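Local coordinates for SEC-C motif domain protein (Psychrobacter arcticus, PDB 2I9W), which is of unknown function but binds two zinc ions, each through four cysteines, in clusters that accompany a cystatin-like (NTF2-like) middle domain, at residues A[7-12]-A[27-32]; A[56-61]-A[101-106]; A[117-122]-A[134-139]. One frame throughout, in Å; residues are numbered along the deposited sequence. Where two conformers were deposited one is given.

Contact 1: residues A[7-12]-A[27-32]; sequences QTCPCQ and QDCCQP. With ZN (zinc ion), chain B.
The SG of C9 is gripped from two directions across this contact: it binds the zinc ion at 2.3 Å and accepts a weak hydrogen bond from the backbone N of C30 at 3.7 Å, with an N-H...S angle of 149°. The site is a four-cysteine zinc centre of the YchJ N-terminal zinc-binding domain, built from a Cys-X-Cys pair in 7-12 and an adjacent Cys-Cys pair in 27-32. C11 SG completes the first pair at 2.4 Å from the metal, while C29 SG and C30 SG supply the second. Sulfurs of the two segments also meet directly, C11 SG lying 3.6 Å from C29 SG, as expected when thiolates share one small cation. The adjacent C29 and C30 reach the same ion by different rotations: the sulfur of C29 stands anti to its backbone N (chi1 -172°), whereas that of C30 is turned beside its own N (chi1 -75°). On the C9 side a short 3-10 turn is closed by Q12 N bonding to C9 O at 2.9 Å. The amide OE1 of Q12 is held by the backbone N of L24, and helix 53-66 covers the cluster through S62 and R58. Beyond the metal bonds, C9 CB packs against C29 CB at 3.7 Å.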
loop_
_atom_site.group_PDB
_atom_site.type_symbol
_atom_site.label_atom_id
_atom_site.label_comp_id
_atom_site.label_asym_id
_atom_site.label_seq_id
_atom_site.Cartn_x
_atom_site.Cartn_y
_atom_site.Cartn_z
ATOM N N GLN A 7 -2.568 21.038 -0.432
ATOM C CA GLN A 7 -3.910 20.580 -0.780
ATOM C C GLN A 7 -4.223 19.292 -0.066
ATOM O O GLN A 7 -3.328 18.669 0.504
ATOM C CB GLN A 7 -4.061 20.393 -2.279
ATOM C CG GLN A 7 -4.036 21.711 -3.039
ATOM C CD GLN A 7 -5.283 22.574 -2.832
ATOM O OE1 GLN A 7 -6.408 22.064 -2.755
ATOM N NE2 GLN A 7 -5.083 23.883 -2.773
ATOM N N THR A 8 -5.513 18.952 -0.058
ATOM C CA THR A 8 -5.998 17.762 0.593
ATOM C C THR A 8 -5.133 16.566 0.164
ATOM O O THR A 8 -4.842 16.332 -1.034
ATOM C CB THR A 8 -7.523 17.547 0.333
ATOM O OG1 THR A 8 -8.264 18.731 0.702
ATOM C CG2 THR A 8 -8.057 16.360 1.072
ATOM N N CYS A 9 -4.698 15.817 1.147
ATOM C CA CYS A 9 -3.961 14.587 0.870
ATOM C C CYS A 9 -4.805 13.679 -0.043
ATOM O O CYS A 9 -6.011 13.538 0.164
ATOM C CB CYS A 9 -3.609 13.845 2.134
ATOM S SG CYS A 9 -2.394 12.550 1.806
ATOM N N PRO A 10 -4.199 13.062 -1.065
ATOM C CA PRO A 10 -5.077 12.235 -1.890
ATOM C C PRO A 10 -5.884 11.207 -1.116
ATOM O O PRO A 10 -7.038 10.991 -1.455
ATOM C CB PRO A 10 -4.132 11.599 -2.897
ATOM C CG PRO A 10 -3.005 12.538 -3.006
ATOM C CD PRO A 10 -2.844 13.148 -1.633
ATOM N N CYS A 11 -5.312 10.604 -0.075
ATOM C CA CYS A 11 -6.014 9.543 0.673
ATOM C C CYS A 11 -7.193 10.035 1.480
ATOM O O CYS A 11 -7.971 9.218 1.993
ATOM C CB CYS A 11 -5.072 8.757 1.590
ATOM S SG CYS A 11 -4.806 9.504 3.168
ATOM N N GLN A 12 -7.301 11.357 1.611
ATOM C CA GLN A 12 -8.360 12.008 2.363
ATOM C C GLN A 12 -9.535 12.411 1.478
ATOM O O GLN A 12 -10.535 12.905 1.993
ATOM C CB GLN A 12 -7.834 13.258 3.058
ATOM C CG GLN A 12 -6.731 12.980 4.028
ATOM C CD GLN A 12 -7.225 12.523 5.363
ATOM O OE1 GLN A 12 -8.002 13.221 6.018
ATOM N NE2 GLN A 12 -6.754 11.360 5.804
ATOM N N GLN A 27 0.961 17.452 3.304
ATOM C CA GLN A 27 2.078 17.669 4.232
ATOM C C GLN A 27 1.833 17.138 5.644
ATOM O O GLN A 27 2.780 16.838 6.380
ATOM C CB GLN A 27 2.456 19.152 4.305
ATOM C CG GLN A 27 1.393 20.077 4.858
ATOM C CD GLN A 27 1.798 21.572 4.794
ATOM O OE1 GLN A 27 2.819 21.940 4.226
ATOM N NE2 GLN A 27 0.965 22.412 5.356
ATOM N N ASP A 28 0.563 17.040 6.015
ATOM C CA ASP A 28 0.157 16.662 7.355
ATOM C C ASP A 28 -0.297 15.223 7.429
ATOM O O ASP A 28 -0.754 14.795 8.479
ATOM C CB ASP A 28 -1.005 17.566 7.815
ATOM C CG ASP A 28 -0.584 18.987 8.000
ATOM O OD1 ASP A 28 0.532 19.172 8.521
ATOM O OD2 ASP A 28 -1.351 19.880 7.604
ATOM N N CYS A 29 -0.226 14.499 6.310
ATOM C CA CYS A 29 -0.761 13.134 6.210
ATOM C C CYS A 29 0.291 12.181 5.591
ATOM O O CYS A 29 1.171 11.705 6.307
ATOM C CB CYS A 29 -2.105 13.130 5.441
ATOM S SG CYS A 29 -2.997 11.543 5.448
ATOM N N CYS A 30 0.253 11.959 4.257
ATOM C CA CYS A 30 1.105 10.956 3.631
ATOM C C CYS A 30 2.529 11.456 3.319
ATOM O O CYS A 30 3.460 10.647 3.187
ATOM C CB CYS A 30 0.407 10.477 2.355
ATOM S SG CYS A 30 -1.030 9.347 2.634
ATOM N N GLN A 31 2.708 12.781 3.162
ATOM C CA GLN A 31 3.984 13.290 2.651
ATOM C C GLN A 31 5.181 12.864 3.521
ATOM O O GLN A 31 6.191 12.481 3.001
ATOM C CB GLN A 31 3.954 14.811 2.480
ATOM C CG GLN A 31 5.199 15.315 1.839
ATOM C CD GLN A 31 5.150 16.808 1.597
ATOM O OE1 GLN A 31 4.170 17.480 1.909
ATOM N NE2 GLN A 31 6.209 17.321 1.028
ATOM N N PRO A 32 5.061 12.913 4.870
ATOM C CA PRO A 32 6.203 12.451 5.676
ATOM C C PRO A 32 6.699 11.009 5.389
ATOM O O PRO A 32 7.896 10.715 5.499
ATOM C CB PRO A 32 5.673 12.580 7.122
ATOM C CG PRO A 32 4.612 13.629 7.021
ATOM C CD PRO A 32 3.947 13.395 5.705
HETATM ZN ZN ZN B . -2.800 10.778 3.257
#

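Contact 2: residues A[56-61]-A[101-106]; sequences LMRTRY and LEVVAH
Helix 53-66 packs against the sheet of the NTF2-like middle domain here, and this contact joins its 56-61 turns to the edge strand segment 101-106. The two short axes run nearly antiparallel, at 162°, and approach to 10.4 Å; side chains and one water span the gap, and no direct hydrogen bond crosses it. L101 is the central residue on the strand side. Its CB sits over the middle of the Y61 ring, 4.0 Å from the centroid and 10° off the ring normal, which makes a face-on CH-pi contact. The selenomethionine M57 was deposited in two conformers, so its contacts hold for the one given: there L101 CD2 meets it tip to tip, 3.8 Å from M57 CE. Bends at chi2 and chi3 turn the end of the M57 chain so that CE also faces V103 CG2, an approach tighter than van der Waals contact and the more doubtful of the two. R58 is likewise modelled in two conformers. In the one given, its CG lies 3.9 Å from L101 CD2, and a chain extended from CG to NE carries the guanidinium across V103, whose CG2 lies over one face, offset toward the rim, 3.7 Å from NH2. A water accepts from V103 N at 2.8 Å and, in this conformer, weakly from R58 NH2 at 3.1 Å. E54 forms a salt bridge with R58 NE, and the side chain also touches C11 of the zinc site. The chemistry is therefore mainly apolar contact between helix and sheet, while at its margin the arginine's charge is probably balanced by E54 and its flat group, in this conformer, lies over a valine methyl.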
loop_
_atom_site.group_PDB
_atom_site.type_symbol
_atom_site.label_atom_id
_atom_site.label_comp_id
_atom_site.label_asym_id
_atom_site.label_seq_id
_atom_site.Cartn_x
_atom_site.Cartn_y
_atom_site.Cartn_z
ATOM N N LEU A 56 -0.356 2.116 5.824
ATOM C CA LEU A 56 0.446 1.833 4.635
ATOM C C LEU A 56 -0.350 1.900 3.317
ATOM O O LEU A 56 0.083 2.530 2.345
ATOM C CB LEU A 56 1.187 0.488 4.745
ATOM C CG LEU A 56 2.227 0.207 3.630
ATOM C CD1 LEU A 56 3.446 1.186 3.754
ATOM C CD2 LEU A 56 2.664 -1.255 3.596
HETATM N N MSE A 57 -1.538 1.300 3.322
HETATM C CA MSE A 57 -2.391 1.258 2.161
HETATM C C MSE A 57 -2.727 2.684 1.698
HETATM O O MSE A 57 -2.710 2.985 0.498
HETATM C CB MSE A 57 -3.629 0.437 2.525
HETATM C CG MSE A 57 -4.604 0.171 1.415
HETATM SE SE MSE A 57 -5.736 1.693 1.031
HETATM C CE MSE A 57 -6.114 2.321 2.821
ATOM N N ARG A 58 -3.051 3.568 2.657
ATOM C CA ARG A 58 -3.337 4.979 2.329
ATOM C C ARG A 58 -2.154 5.642 1.670
ATOM O O ARG A 58 -2.291 6.325 0.646
ATOM C CB ARG A 58 -3.720 5.769 3.577
ATOM C CG ARG A 58 -5.104 5.484 4.028
ATOM C CD ARG A 58 -5.346 6.062 5.411
ATOM N NE ARG A 58 -6.722 5.876 5.863
ATOM C CZ ARG A 58 -7.765 6.611 5.470
ATOM N NH1 ARG A 58 -7.637 7.607 4.589
ATOM N NH2 ARG A 58 -8.962 6.346 5.975
ATOM N N THR A 59 -0.980 5.460 2.264
ATOM C CA THR A 59 0.257 6.038 1.657
ATOM C C THR A 59 0.516 5.476 0.260
ATOM O O THR A 59 1.002 6.196 -0.600
ATOM C CB THR A 59 1.533 5.869 2.565
ATOM O OG1 THR A 59 1.852 4.458 2.704
ATOM C CG2 THR A 59 1.323 6.564 3.935
ATOM N N ARG A 60 0.211 4.204 0.027
ATOM C CA ARG A 60 0.371 3.658 -1.338
ATOM C C ARG A 60 -0.599 4.294 -2.354
ATOM O O ARG A 60 -0.223 4.678 -3.434
ATOM C CB ARG A 60 0.298 2.132 -1.329
ATOM C CG ARG A 60 1.447 1.416 -0.580
ATOM C CD ARG A 60 1.179 -0.111 -0.509
ATOM N NE ARG A 60 0.873 -0.716 -1.822
ATOM C CZ ARG A 60 1.770 -1.085 -2.731
ATOM N NH1 ARG A 60 3.072 -0.937 -2.493
ATOM N NH2 ARG A 60 1.354 -1.614 -3.880
ATOM N N TYR A 61 -1.867 4.391 -1.974
ATOM C CA TYR A 61 -2.862 5.086 -2.789
ATOM C C TYR A 61 -2.388 6.506 -3.165
ATOM O O TYR A 61 -2.396 6.896 -4.317
ATOM C CB TYR A 61 -4.208 5.156 -2.048
ATOM C CG TYR A 61 -5.160 6.016 -2.816
ATOM C CD1 TYR A 61 -5.812 5.523 -3.903
ATOM C CD2 TYR A 61 -5.341 7.352 -2.480
ATOM C CE1 TYR A 61 -6.655 6.332 -4.691
ATOM C CE2 TYR A 61 -6.153 8.176 -3.239
ATOM C CZ TYR A 61 -6.815 7.658 -4.364
ATOM O OH TYR A 61 -7.652 8.452 -5.123
ATOM N N LEU A 101 -10.503 7.614 -2.319
ATOM C CA LEU A 101 -10.309 6.400 -1.526
ATOM C C LEU A 101 -11.350 6.270 -0.425
ATOM O O LEU A 101 -11.634 7.238 0.290
ATOM C CB LEU A 101 -8.907 6.394 -0.889
ATOM C CG LEU A 101 -8.562 5.149 -0.047
ATOM C CD1 LEU A 101 -8.448 3.914 -0.987
ATOM C CD2 LEU A 101 -7.288 5.389 0.847
ATOM N N GLU A 102 -11.935 5.083 -0.324
ATOM C CA GLU A 102 -12.799 4.718 0.782
ATOM C C GLU A 102 -12.240 3.464 1.438
ATOM O O GLU A 102 -12.207 2.391 0.825
ATOM C CB GLU A 102 -14.193 4.435 0.258
ATOM C CG GLU A 102 -15.158 3.945 1.312
ATOM C CD GLU A 102 -16.556 3.624 0.761
ATOM O OE1 GLU A 102 -16.757 3.577 -0.486
ATOM O OE2 GLU A 102 -17.459 3.460 1.600
ATOM N N VAL A 103 -11.848 3.569 2.707
ATOM C CA VAL A 103 -11.384 2.401 3.438
ATOM C C VAL A 103 -12.650 1.772 4.050
ATOM O O VAL A 103 -13.368 2.406 4.864
ATOM C CB VAL A 103 -10.252 2.719 4.492
ATOM C CG1 VAL A 103 -9.918 1.450 5.285
ATOM C CG2 VAL A 103 -8.995 3.291 3.844
ATOM N N VAL A 104 -12.946 0.557 3.596
ATOM C CA VAL A 104 -14.121 -0.187 4.058
ATOM C C VAL A 104 -13.840 -0.858 5.402
ATOM O O VAL A 104 -14.683 -0.803 6.334
ATOM C CB VAL A 104 -14.581 -1.197 3.008
ATOM C CG1 VAL A 104 -15.753 -2.070 3.548
ATOM C CG2 VAL A 104 -14.934 -0.484 1.697
ATOM N N ALA A 105 -12.680 -1.486 5.556
ATOM C CA ALA A 105 -12.418 -2.277 6.770
ATOM C C ALA A 105 -10.937 -2.507 6.899
ATOM O O ALA A 105 -10.224 -2.566 5.899
ATOM C CB ALA A 105 -13.158 -3.629 6.726
ATOM N N HIS A 106 -10.493 -2.599 8.144
ATOM C CA HIS A 106 -9.099 -2.872 8.496
ATOM C C HIS A 106 -9.095 -4.020 9.490
ATOM O O HIS A 106 -9.836 -3.990 10.504
ATOM C CB HIS A 106 -8.483 -1.614 9.100
ATOM C CG HIS A 106 -7.072 -1.774 9.537
ATOM N ND1 HIS A 106 -6.569 -1.151 10.657
ATOM C CD2 HIS A 106 -6.065 -2.531 9.037
ATOM C CE1 HIS A 106 -5.307 -1.499 10.813
ATOM N NE2 HIS A 106 -4.975 -2.337 9.848
HETATM O O HOH W 1 -11.426 6.016 4.087
#

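Contact 3: residues A[117-122]-A[134-139]; sequences VEFKAY and ELSTFV
V117 with S136 and F119 with E134 are the two hydrogen-bonded pairs here of the antiparallel hairpin formed by strands 114-125 and 128-142. V117 N donates to S136 O at 3.0 Å, and S136 N returns the bond to V117 O at 2.9 Å. F119 and E134 repeat the pattern, with F119 N to E134 O at 3.0 Å and E134 N to F119 O at 2.9 Å; E134 N lies nearly in line with the C=O of F119 (C=O...N 170°). Thus N and O of all four residues are satisfied across the hairpin. E118 and L135 between them are a non-hydrogen-bonded pair, and E118 CA makes a CA-H...O contact with E134 O at 3.3 Å. The carboxylate of E118 is engaged by H133 through OE2. On the face that carries V117, F119, E134 and S136, the aromatic ring is swung between its backbone N and carbonyl carbon (chi1 66°), across the glutamate: E134 CB makes a CH-pi contact over one ring face, 3.8 Å from the centroid and offset toward the rim (25° off the normal). S136 OG approaches the ring edge, 3.5 Å from F119 CE1. Farther along, V117 CG2 touches F138 CE1 at 3.6 Å. Strand 97-107 flanks 114-125 on its other edge, where E118 makes its backbone hydrogen bonds with V104 and A105 of a classic beta bulge, while V117 and F138 both pack on M57 of helix 53-66.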
loop_
_atom_site.group_PDB
_atom_site.type_symbol
_atom_site.label_atom_id
_atom_site.label_comp_id
_atom_site.label_asym_id
_atom_site.label_seq_id
_atom_site.Cartn_x
_atom_site.Cartn_y
_atom_site.Cartn_z
ATOM N N VAL A 117 -6.707 -4.959 4.616
ATOM C CA VAL A 117 -7.399 -3.684 4.409
ATOM C C VAL A 117 -8.273 -3.889 3.171
ATOM O O VAL A 117 -7.767 -4.243 2.077
ATOM C CB VAL A 117 -6.417 -2.533 4.105
ATOM C CG1 VAL A 117 -7.164 -1.194 3.926
ATOM C CG2 VAL A 117 -5.324 -2.457 5.190
ATOM N N GLU A 118 -9.573 -3.641 3.334
ATOM C CA GLU A 118 -10.560 -3.668 2.246
ATOM C C GLU A 118 -10.839 -2.206 1.916
ATOM O O GLU A 118 -11.112 -1.407 2.810
ATOM C CB GLU A 118 -11.853 -4.352 2.709
ATOM C CG GLU A 118 -12.952 -4.392 1.670
ATOM C CD GLU A 118 -14.273 -4.946 2.151
ATOM O OE1 GLU A 118 -14.363 -5.477 3.283
ATOM O OE2 GLU A 118 -15.257 -4.829 1.379
ATOM N N PHE A 119 -10.795 -1.863 0.642
ATOM C CA PHE A 119 -10.998 -0.482 0.232
ATOM C C PHE A 119 -11.559 -0.354 -1.178
ATOM O O PHE A 119 -11.559 -1.326 -1.964
ATOM C CB PHE A 119 -9.668 0.268 0.348
ATOM C CG PHE A 119 -8.630 -0.217 -0.616
ATOM C CD1 PHE A 119 -7.775 -1.266 -0.271
ATOM C CD2 PHE A 119 -8.512 0.340 -1.880
ATOM C CE1 PHE A 119 -6.826 -1.702 -1.180
ATOM C CE2 PHE A 119 -7.536 -0.123 -2.815
ATOM C CZ PHE A 119 -6.686 -1.124 -2.438
ATOM N N LYS A 120 -12.082 0.826 -1.486
ATOM C CA LYS A 120 -12.501 1.172 -2.824
ATOM C C LYS A 120 -11.659 2.337 -3.297
ATOM O O LYS A 120 -11.604 3.389 -2.637
ATOM C CB LYS A 120 -13.986 1.561 -2.849
ATOM C CG LYS A 120 -14.893 0.399 -2.533
ATOM C CD LYS A 120 -16.368 0.736 -2.556
ATOM C CE LYS A 120 -17.142 -0.521 -2.194
ATOM N NZ LYS A 120 -18.604 -0.424 -2.428
ATOM N N ALA A 121 -10.977 2.132 -4.409
ATOM C CA ALA A 121 -10.204 3.201 -5.054
ATOM C C ALA A 121 -10.971 3.707 -6.268
ATOM O O ALA A 121 -11.232 2.947 -7.203
ATOM C CB ALA A 121 -8.830 2.695 -5.489
ATOM N N TYR A 122 -11.336 4.998 -6.259
ATOM C CA TYR A 122 -12.255 5.527 -7.238
ATOM C C TYR A 122 -11.498 6.117 -8.389
ATOM O O TYR A 122 -10.400 6.607 -8.220
ATOM C CB TYR A 122 -13.168 6.609 -6.626
ATOM C CG TYR A 122 -14.164 6.047 -5.639
ATOM C CD1 TYR A 122 -13.799 5.810 -4.326
ATOM C CD2 TYR A 122 -15.482 5.789 -6.014
ATOM C CE1 TYR A 122 -14.718 5.298 -3.379
ATOM C CE2 TYR A 122 -16.403 5.247 -5.082
ATOM C CZ TYR A 122 -15.997 5.011 -3.770
ATOM O OH TYR A 122 -16.904 4.523 -2.847
ATOM N N GLU A 134 -11.161 -3.724 -3.500
ATOM C CA GLU A 134 -9.987 -4.516 -3.322
ATOM C C GLU A 134 -9.915 -5.013 -1.886
ATOM O O GLU A 134 -10.378 -4.355 -0.958
ATOM C CB GLU A 134 -8.760 -3.660 -3.647
ATOM C CG GLU A 134 -8.703 -3.026 -5.034
ATOM C CD GLU A 134 -8.395 -4.008 -6.161
ATOM O OE1 GLU A 134 -7.759 -5.056 -5.908
ATOM O OE2 GLU A 134 -8.776 -3.715 -7.319
ATOM N N LEU A 135 -9.383 -6.236 -1.709
ATOM C CA LEU A 135 -8.981 -6.717 -0.400
ATOM C C LEU A 135 -7.482 -7.026 -0.454
ATOM O O LEU A 135 -7.069 -7.992 -1.109
ATOM C CB LEU A 135 -9.758 -7.971 0.004
ATOM C CG LEU A 135 -9.441 -8.597 1.381
ATOM C CD1 LEU A 135 -9.759 -7.602 2.514
ATOM C CD2 LEU A 135 -10.177 -9.947 1.616
ATOM N N SER A 136 -6.687 -6.201 0.211
ATOM C CA SER A 136 -5.231 -6.311 0.159
ATOM C C SER A 136 -4.670 -6.880 1.468
ATOM O O SER A 136 -5.174 -6.572 2.604
ATOM C CB SER A 136 -4.645 -4.947 -0.115
ATOM O OG SER A 136 -4.875 -4.617 -1.481
ATOM N N THR A 137 -3.602 -7.676 1.314
ATOM C CA THR A 137 -2.942 -8.306 2.404
ATOM C C THR A 137 -1.528 -7.787 2.557
ATOM O O THR A 137 -0.817 -7.517 1.556
ATOM C CB THR A 137 -2.893 -9.847 2.278
ATOM O OG1 THR A 137 -4.226 -10.335 2.052
ATOM C CG2 THR A 137 -2.321 -10.446 3.580
ATOM N N PHE A 138 -1.170 -7.638 3.816
ATOM C CA PHE A 138 0.105 -7.067 4.223
ATOM C C PHE A 138 0.781 -7.984 5.233
ATOM O O PHE A 138 0.127 -8.687 6.004
ATOM C CB PHE A 138 -0.103 -5.684 4.823
ATOM C CG PHE A 138 -0.824 -4.723 3.904
ATOM C CD1 PHE A 138 -2.205 -4.767 3.793
ATOM C CD2 PHE A 138 -0.108 -3.838 3.131
ATOM C CE1 PHE A 138 -2.871 -3.923 2.963
ATOM C CE2 PHE A 138 -0.790 -2.968 2.302
ATOM C CZ PHE A 138 -2.176 -3.062 2.218
ATOM N N VAL A 139 2.118 -7.944 5.239
ATOM C CA VAL A 139 2.916 -8.734 6.181
ATOM C C VAL A 139 3.856 -7.793 6.914
ATOM O O VAL A 139 4.402 -6.862 6.317
ATOM C CB VAL A 139 3.688 -9.906 5.509
ATOM C CG1 VAL A 139 4.763 -9.412 4.543
ATOM C CG2 VAL A 139 4.271 -10.850 6.579
#

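Along the chain the three contacts come in series: contact 1 closes before contact 2 opens, and contact 2 before contact 3. Contacts 2 and 3, with centres 6 Å apart, belong to one NTF2-like domain and one antiparallel sheet, in which strands 97-107 and 114-125 are neighbours; E102 O and K120 N probably bond between them. Contact 1 belongs to the N-terminal zinc-binding region, its centre 13 Å from that of contact 2 and 19 Å from that of contact 3. Helix 53-66 touches both regions: R58 and Y61 meet residues of contact 1 as well as the strand, and C30 SG lies 3.7 Å from T59 CA, so the metal site is seated directly against the middle domain.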